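Local coordinates for proto-oncogene tyrosine-protein kinase receptor Ret (Danio rerio, PDB 7AMK) that acts as a receptor tyrosine kinase whose calcium-binding, cadherin-like extracellular domains take part in assembly with GDNF and its co-receptor GFR alpha 1, at residues A[193-206]-A[218-232]. The protein carries 4 engineered substitutions. Sequence-based numbering, arbitrary orientation.
With CA (calcium ion), chain M; CA (calcium ion), chain L; CA (calcium ion), chain N.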
loop_
_atom_site.group_PDB
_atom_site.type_symbol
_atom_site.label_atom_id
_atom_site.label_comp_id
_atom_site.label_asym_id
_atom_site.label_seq_id
_atom_site.Cartn_x
_atom_site.Cartn_y
_atom_site.Cartn_z
ATOM N N VAL A 193 24.283 -8.778 35.714
ATOM C CA VAL A 193 22.959 -8.186 35.618
ATOM C C VAL A 193 22.342 -8.563 34.265
ATOM O O VAL A 193 22.995 -9.150 33.399
ATOM C CB VAL A 193 23.013 -6.662 35.836
ATOM C CG1 VAL A 193 23.660 -6.411 37.175
ATOM C CG2 VAL A 193 23.834 -5.961 34.712
ATOM N N ASP A 194 21.056 -8.248 34.111
ATOM C CA ASP A 194 20.260 -8.651 32.954
ATOM C C ASP A 194 19.607 -7.400 32.395
ATOM O O ASP A 194 18.712 -6.813 33.024
ATOM C CB ASP A 194 19.231 -9.727 33.344
ATOM C CG ASP A 194 18.338 -10.188 32.159
ATOM O OD1 ASP A 194 18.618 -9.840 30.992
ATOM O OD2 ASP A 194 17.334 -10.893 32.405
ATOM N N ARG A 195 20.086 -6.954 31.231
ATOM C CA ARG A 195 19.526 -5.756 30.624
ATOM C C ARG A 195 18.013 -5.909 30.453
ATOM O O ARG A 195 17.260 -4.946 30.624
ATOM C CB ARG A 195 20.217 -5.478 29.287
ATOM C CG ARG A 195 19.981 -4.070 28.704
ATOM C CD ARG A 195 18.560 -3.831 28.186
ATOM N NE ARG A 195 18.180 -4.782 27.152
ATOM C CZ ARG A 195 17.073 -4.732 26.413
ATOM N NH1 ARG A 195 16.194 -3.750 26.527
ATOM N NH2 ARG A 195 16.841 -5.701 25.536
ATOM N N GLU A 196 17.549 -7.126 30.159
ATOM C CA GLU A 196 16.125 -7.368 29.952
ATOM C C GLU A 196 15.318 -7.267 31.241
ATOM O O GLU A 196 14.097 -7.112 31.188
ATOM C CB GLU A 196 15.894 -8.744 29.311
ATOM C CG GLU A 196 16.015 -8.766 27.774
ATOM C CD GLU A 196 17.475 -8.749 27.263
ATOM O OE1 GLU A 196 18.349 -9.363 27.920
ATOM O OE2 GLU A 196 17.736 -8.137 26.196
ATOM N N GLU A 197 15.949 -7.376 32.393
ATOM C CA GLU A 197 15.209 -7.132 33.620
ATOM C C GLU A 197 15.233 -5.659 33.981
ATOM O O GLU A 197 14.196 -5.105 34.364
ATOM C CB GLU A 197 15.778 -7.959 34.777
ATOM N N LYS A 198 16.391 -5.009 33.827
ATOM C CA LYS A 198 16.532 -3.616 34.217
ATOM C C LYS A 198 17.662 -2.980 33.414
ATOM O O LYS A 198 18.762 -3.536 33.359
ATOM C CB LYS A 198 16.805 -3.528 35.725
ATOM C CG LYS A 198 16.099 -2.345 36.399
ATOM C CD LYS A 198 16.515 -2.208 37.864
ATOM C CE LYS A 198 15.725 -1.099 38.546
ATOM N NZ LYS A 198 16.181 -0.870 39.942
ATOM N N GLU A 199 17.388 -1.826 32.789
ATOM C CA GLU A 199 18.347 -1.131 31.933
ATOM C C GLU A 199 19.064 0.014 32.635
ATOM O O GLU A 199 20.020 0.544 32.067
ATOM C CB GLU A 199 17.658 -0.555 30.672
ATOM C CG GLU A 199 16.693 -1.522 29.925
ATOM C CD GLU A 199 16.235 -0.973 28.577
ATOM O OE1 GLU A 199 17.070 -0.366 27.858
ATOM O OE2 GLU A 199 15.034 -1.146 28.237
ATOM N N VAL A 200 18.612 0.421 33.820
ATOM C CA VAL A 200 19.183 1.543 34.569
ATOM C C VAL A 200 19.057 1.231 36.053
ATOM O O VAL A 200 17.953 0.973 36.543
ATOM C CB VAL A 200 18.464 2.879 34.285
ATOM C CG1 VAL A 200 19.072 3.978 35.157
ATOM C CG2 VAL A 200 18.512 3.290 32.814
ATOM N N TYR A 201 20.158 1.262 36.780
ATOM C CA TYR A 201 20.080 1.135 38.227
ATOM C C TYR A 201 20.261 2.507 38.861
ATOM O O TYR A 201 21.249 3.193 38.598
ATOM C CB TYR A 201 21.115 0.155 38.752
ATOM C CG TYR A 201 20.740 -1.292 38.574
ATOM C CD1 TYR A 201 21.026 -1.969 37.395
ATOM C CD2 TYR A 201 20.113 -1.985 39.600
ATOM C CE1 TYR A 201 20.678 -3.260 37.235
ATOM C CE2 TYR A 201 19.782 -3.285 39.463
ATOM C CZ TYR A 201 20.063 -3.933 38.279
ATOM O OH TYR A 201 19.746 -5.269 38.172
ATOM N N HIS A 202 19.299 2.900 39.680
ATOM C CA HIS A 202 19.385 4.129 40.452
ATOM C C HIS A 202 20.068 3.839 41.777
ATOM O O HIS A 202 19.683 2.909 42.496
ATOM C CB HIS A 202 18.001 4.725 40.695
ATOM C CG HIS A 202 17.325 5.204 39.448
ATOM N ND1 HIS A 202 17.692 6.369 38.801
ATOM C CD2 HIS A 202 16.317 4.667 38.715
ATOM C CE1 HIS A 202 16.930 6.534 37.732
ATOM N NE2 HIS A 202 16.088 5.518 37.657
ATOM N N LEU A 203 21.097 4.614 42.074
ATOM C CA LEU A 203 21.914 4.424 43.260
ATOM C C LEU A 203 21.968 5.737 44.024
ATOM O O LEU A 203 21.951 6.825 43.430
ATOM C CB LEU A 203 23.352 3.959 42.904
ATOM C CG LEU A 203 23.498 2.624 42.143
ATOM C CD1 LEU A 203 24.987 2.244 41.863
ATOM C CD2 LEU A 203 22.833 1.507 42.942
ATOM N N ASP A 204 21.972 5.619 45.346
ATOM C CA ASP A 204 22.281 6.717 46.246
ATOM C C ASP A 204 23.539 6.341 47.023
ATOM O O ASP A 204 23.545 5.348 47.759
ATOM C CB ASP A 204 21.107 7.020 47.192
ATOM C CG ASP A 204 21.000 8.518 47.542
ATOM O OD1 ASP A 204 21.635 9.346 46.864
ATOM O OD2 ASP A 204 20.286 8.876 48.503
ATOM N N ILE A 205 24.616 7.119 46.817
ATOM C CA ILE A 205 25.890 6.980 47.520
ATOM C C ILE A 205 25.874 7.878 48.762
ATOM O O ILE A 205 25.427 9.029 48.704
ATOM C CB ILE A 205 27.051 7.360 46.576
ATOM C CG1 ILE A 205 27.019 6.524 45.287
ATOM C CG2 ILE A 205 28.416 7.211 47.253
ATOM C CD1 ILE A 205 26.951 5.006 45.512
ATOM N N VAL A 206 26.337 7.351 49.899
ATOM C CA VAL A 206 26.488 8.117 51.136
ATOM C C VAL A 206 27.971 8.265 51.433
ATOM O O VAL A 206 28.726 7.281 51.391
ATOM C CB VAL A 206 25.771 7.456 52.329
ATOM C CG1 VAL A 206 26.433 6.149 52.683
ATOM C CG2 VAL A 206 25.817 8.375 53.541
ATOM N N VAL A 218 26.911 13.080 53.579
ATOM C CA VAL A 218 26.439 13.718 52.352
ATOM C C VAL A 218 25.952 12.618 51.412
ATOM O O VAL A 218 26.646 11.612 51.224
ATOM C CB VAL A 218 27.543 14.549 51.634
ATOM C CG1 VAL A 218 26.990 15.183 50.380
ATOM C CG2 VAL A 218 28.107 15.622 52.502
ATOM N N PHE A 219 24.793 12.824 50.786
ATOM C CA PHE A 219 24.239 11.851 49.850
ATOM C C PHE A 219 24.318 12.362 48.416
ATOM O O PHE A 219 24.211 13.559 48.164
ATOM C CB PHE A 219 22.795 11.512 50.183
ATOM C CG PHE A 219 22.603 10.993 51.570
ATOM C CD1 PHE A 219 22.424 11.868 52.639
ATOM C CD2 PHE A 219 22.603 9.620 51.814
ATOM C CE1 PHE A 219 22.242 11.375 53.938
ATOM C CE2 PHE A 219 22.419 9.129 53.101
ATOM C CZ PHE A 219 22.234 10.006 54.158
ATOM N N ARG A 220 24.492 11.435 47.476
ATOM C CA ARG A 220 24.627 11.749 46.058
ATOM C C ARG A 220 23.871 10.707 45.246
ATOM O O ARG A 220 24.147 9.505 45.338
ATOM C CB ARG A 220 26.104 11.782 45.655
ATOM C CG ARG A 220 26.358 12.063 44.181
ATOM C CD ARG A 220 25.374 13.099 43.668
ATOM N NE ARG A 220 25.880 13.788 42.492
ATOM C CZ ARG A 220 26.136 15.087 42.443
ATOM N NH1 ARG A 220 25.892 15.875 43.477
ATOM N NH2 ARG A 220 26.648 15.606 41.328
ATOM N N SER A 221 22.919 11.162 44.455
ATOM C CA SER A 221 22.136 10.281 43.602
ATOM C C SER A 221 22.843 10.059 42.264
ATOM O O SER A 221 23.224 11.024 41.607
ATOM C CB SER A 221 20.764 10.903 43.360
ATOM O OG SER A 221 19.908 9.987 42.735
ATOM N N LEU A 222 23.036 8.801 41.867
ATOM C CA LEU A 222 23.518 8.532 40.522
ATOM C C LEU A 222 22.854 7.267 39.986
ATOM O O LEU A 222 22.026 6.642 40.651
ATOM C CB LEU A 222 25.044 8.443 40.488
ATOM C CG LEU A 222 25.697 7.216 41.110
ATOM C CD1 LEU A 222 27.144 7.074 40.638
ATOM C CD2 LEU A 222 25.612 7.328 42.630
ATOM N N HIS A 223 23.203 6.895 38.757
ATOM C CA HIS A 223 22.641 5.674 38.202
ATOM C C HIS A 223 23.619 5.058 37.226
ATOM O O HIS A 223 24.463 5.750 36.642
ATOM C CB HIS A 223 21.289 5.927 37.523
ATOM C CG HIS A 223 21.378 6.732 36.267
ATOM N ND1 HIS A 223 21.753 6.180 35.058
ATOM C CD2 HIS A 223 21.101 8.031 36.018
ATOM C CE1 HIS A 223 21.713 7.108 34.121
ATOM N NE2 HIS A 223 21.326 8.242 34.677
ATOM N N VAL A 224 23.493 3.743 37.053
ATOM C CA VAL A 224 24.377 2.957 36.200
ATOM C C VAL A 224 23.566 2.493 34.991
ATOM O O VAL A 224 22.475 1.935 35.150
ATOM C CB VAL A 224 24.993 1.764 36.964
ATOM C CG1 VAL A 224 25.894 0.937 36.048
ATOM C CG2 VAL A 224 25.751 2.221 38.284
ATOM N N ASN A 225 24.078 2.747 33.793
ATOM C CA ASN A 225 23.405 2.292 32.586
ATOM C C ASN A 225 23.833 0.860 32.284
ATOM O O ASN A 225 24.989 0.506 32.494
ATOM C CB ASN A 225 23.728 3.199 31.396
ATOM C CG ASN A 225 23.193 4.637 31.567
ATOM O OD1 ASN A 225 21.991 4.866 31.554
ATOM N ND2 ASN A 225 24.098 5.594 31.701
ATOM N N ILE A 226 22.884 0.019 31.862
ATOM C CA ILE A 226 23.173 -1.379 31.526
ATOM C C ILE A 226 23.100 -1.536 30.014
ATOM O O ILE A 226 22.037 -1.328 29.407
ATOM C CB ILE A 226 22.221 -2.371 32.214
ATOM C CG1 ILE A 226 22.129 -2.145 33.745
ATOM C CG2 ILE A 226 22.664 -3.805 31.895
ATOM C CD1 ILE A 226 23.447 -2.280 34.539
ATOM N N TYR A 227 24.229 -1.897 29.411
ATOM C CA TYR A 227 24.300 -2.135 27.978
ATOM C C TYR A 227 23.886 -3.558 27.629
ATOM O O TYR A 227 24.078 -4.500 28.399
ATOM C CB TYR A 227 25.709 -1.878 27.450
ATOM C CG TYR A 227 26.074 -0.419 27.392
ATOM C CD1 TYR A 227 25.176 0.569 27.789
ATOM C CD2 TYR A 227 27.307 -0.025 26.912
ATOM C CE1 TYR A 227 25.517 1.928 27.725
ATOM C CE2 TYR A 227 27.656 1.306 26.836
ATOM C CZ TYR A 227 26.773 2.275 27.250
ATOM O OH TYR A 227 27.175 3.583 27.177
ATOM N N ASP A 228 23.328 -3.697 26.443
ATOM C CA ASP A 228 22.694 -4.919 25.987
ATOM C C ASP A 228 23.694 -5.757 25.217
ATOM O O ASP A 228 24.581 -5.241 24.538
ATOM C CB ASP A 228 21.503 -4.578 25.085
ATOM C CG ASP A 228 20.679 -5.767 24.727
ATOM O OD1 ASP A 228 20.130 -6.382 25.641
ATOM O OD2 ASP A 228 20.550 -6.069 23.528
ATOM N N GLU A 229 23.528 -7.064 25.301
ATOM C CA GLU A 229 24.213 -7.953 24.380
ATOM C C GLU A 229 23.177 -8.878 23.758
ATOM O O GLU A 229 22.030 -8.943 24.200
ATOM C CB GLU A 229 25.334 -8.729 25.074
ATOM C CG GLU A 229 24.878 -9.857 25.912
ATOM C CD GLU A 229 26.058 -10.672 26.442
ATOM O OE1 GLU A 229 27.209 -10.247 26.205
ATOM O OE2 GLU A 229 25.844 -11.730 27.088
ATOM N N ASP A 230 23.583 -9.583 22.707
ATOM C CA ASP A 230 22.677 -10.434 21.940
ATOM C C ASP A 230 22.593 -11.763 22.682
ATOM O O ASP A 230 23.417 -12.657 22.502
ATOM C CB ASP A 230 23.170 -10.580 20.498
ATOM C CG ASP A 230 22.254 -11.460 19.618
ATOM O OD1 ASP A 230 21.172 -11.902 20.052
ATOM O OD2 ASP A 230 22.653 -11.709 18.466
ATOM N N ASP A 231 21.595 -11.883 23.558
ATOM C CA ASP A 231 21.459 -13.088 24.373
ATOM C C ASP A 231 20.032 -13.628 24.330
ATOM O O ASP A 231 19.626 -14.365 25.236
ATOM C CB ASP A 231 21.921 -12.832 25.824
ATOM C CG ASP A 231 21.015 -11.824 26.582
ATOM O OD1 ASP A 231 20.071 -11.260 25.993
ATOM O OD2 ASP A 231 21.252 -11.614 27.789
ATOM N N ASN A 232 19.268 -13.263 23.305
ATOM C CA ASN A 232 17.922 -13.776 23.110
ATOM C C ASN A 232 17.748 -14.159 21.650
ATOM O O ASN A 232 18.098 -13.382 20.760
ATOM C CB ASN A 232 16.864 -12.749 23.522
ATOM C CG ASN A 232 16.848 -12.504 25.023
ATOM O OD1 ASN A 232 16.142 -13.188 25.765
ATOM N ND2 ASN A 232 17.633 -11.527 25.476
HETATM CA CA CA M . 20.163 -8.820 25.716
HETATM CA CA CA L . 19.806 -10.583 29.193
HETATM CA CA CA N . 18.895 -11.532 19.733
HETATM O O HOH W 1 20.620 2.547 30.218
HETATM O O HOH W 2 18.289 -12.347 28.959
HETATM O O HOH W 3 21.130 -11.600 30.814
#
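Ile226 fills the tight part of this contact. Its CD1 meets Val193 CG2 at 3.7 Å and the edge of the Tyr201 ring. Its backbone N donates to Glu199 O. Leu203 CD1 packs on Val224 CG2 at 3.7 Å, and Phe178 covers both. His202 and His223 lie on the looser, more exposed face, side by side, with ring planes 66° apart. Antiparallel backbone bonds join strands 200-206 and 218-227 between these faces.

Past the strand ends the contact becomes ionic. Arg195 CG is anti to the backbone N (chi1 -165°), and bends at chi2 and chi3 let NE donate a salt-bridge hydrogen bond to Asp228 OD1 at 2.9 Å, from above the carboxylate plane. NH2 makes a second salt bridge, to Glu196 OE2 at 2.7 Å. Both oxygens bind one calcium, so Arg195 braces two of its ligands from the second shell. A leucine in its place would probably leave both carboxylates less firmly oriented round the calcium. Asp231 OD1 binds this calcium too, while its OD2 lies 2.3 Å from a second, shared with Glu196 OE1. Asp230 OD1 and Asn232 O hold a third. Glu142 and Asp265 help complete the sites. This is the three-calcium linker typical of successive cadherin domains, here at the end of a beta-sandwich hairpin.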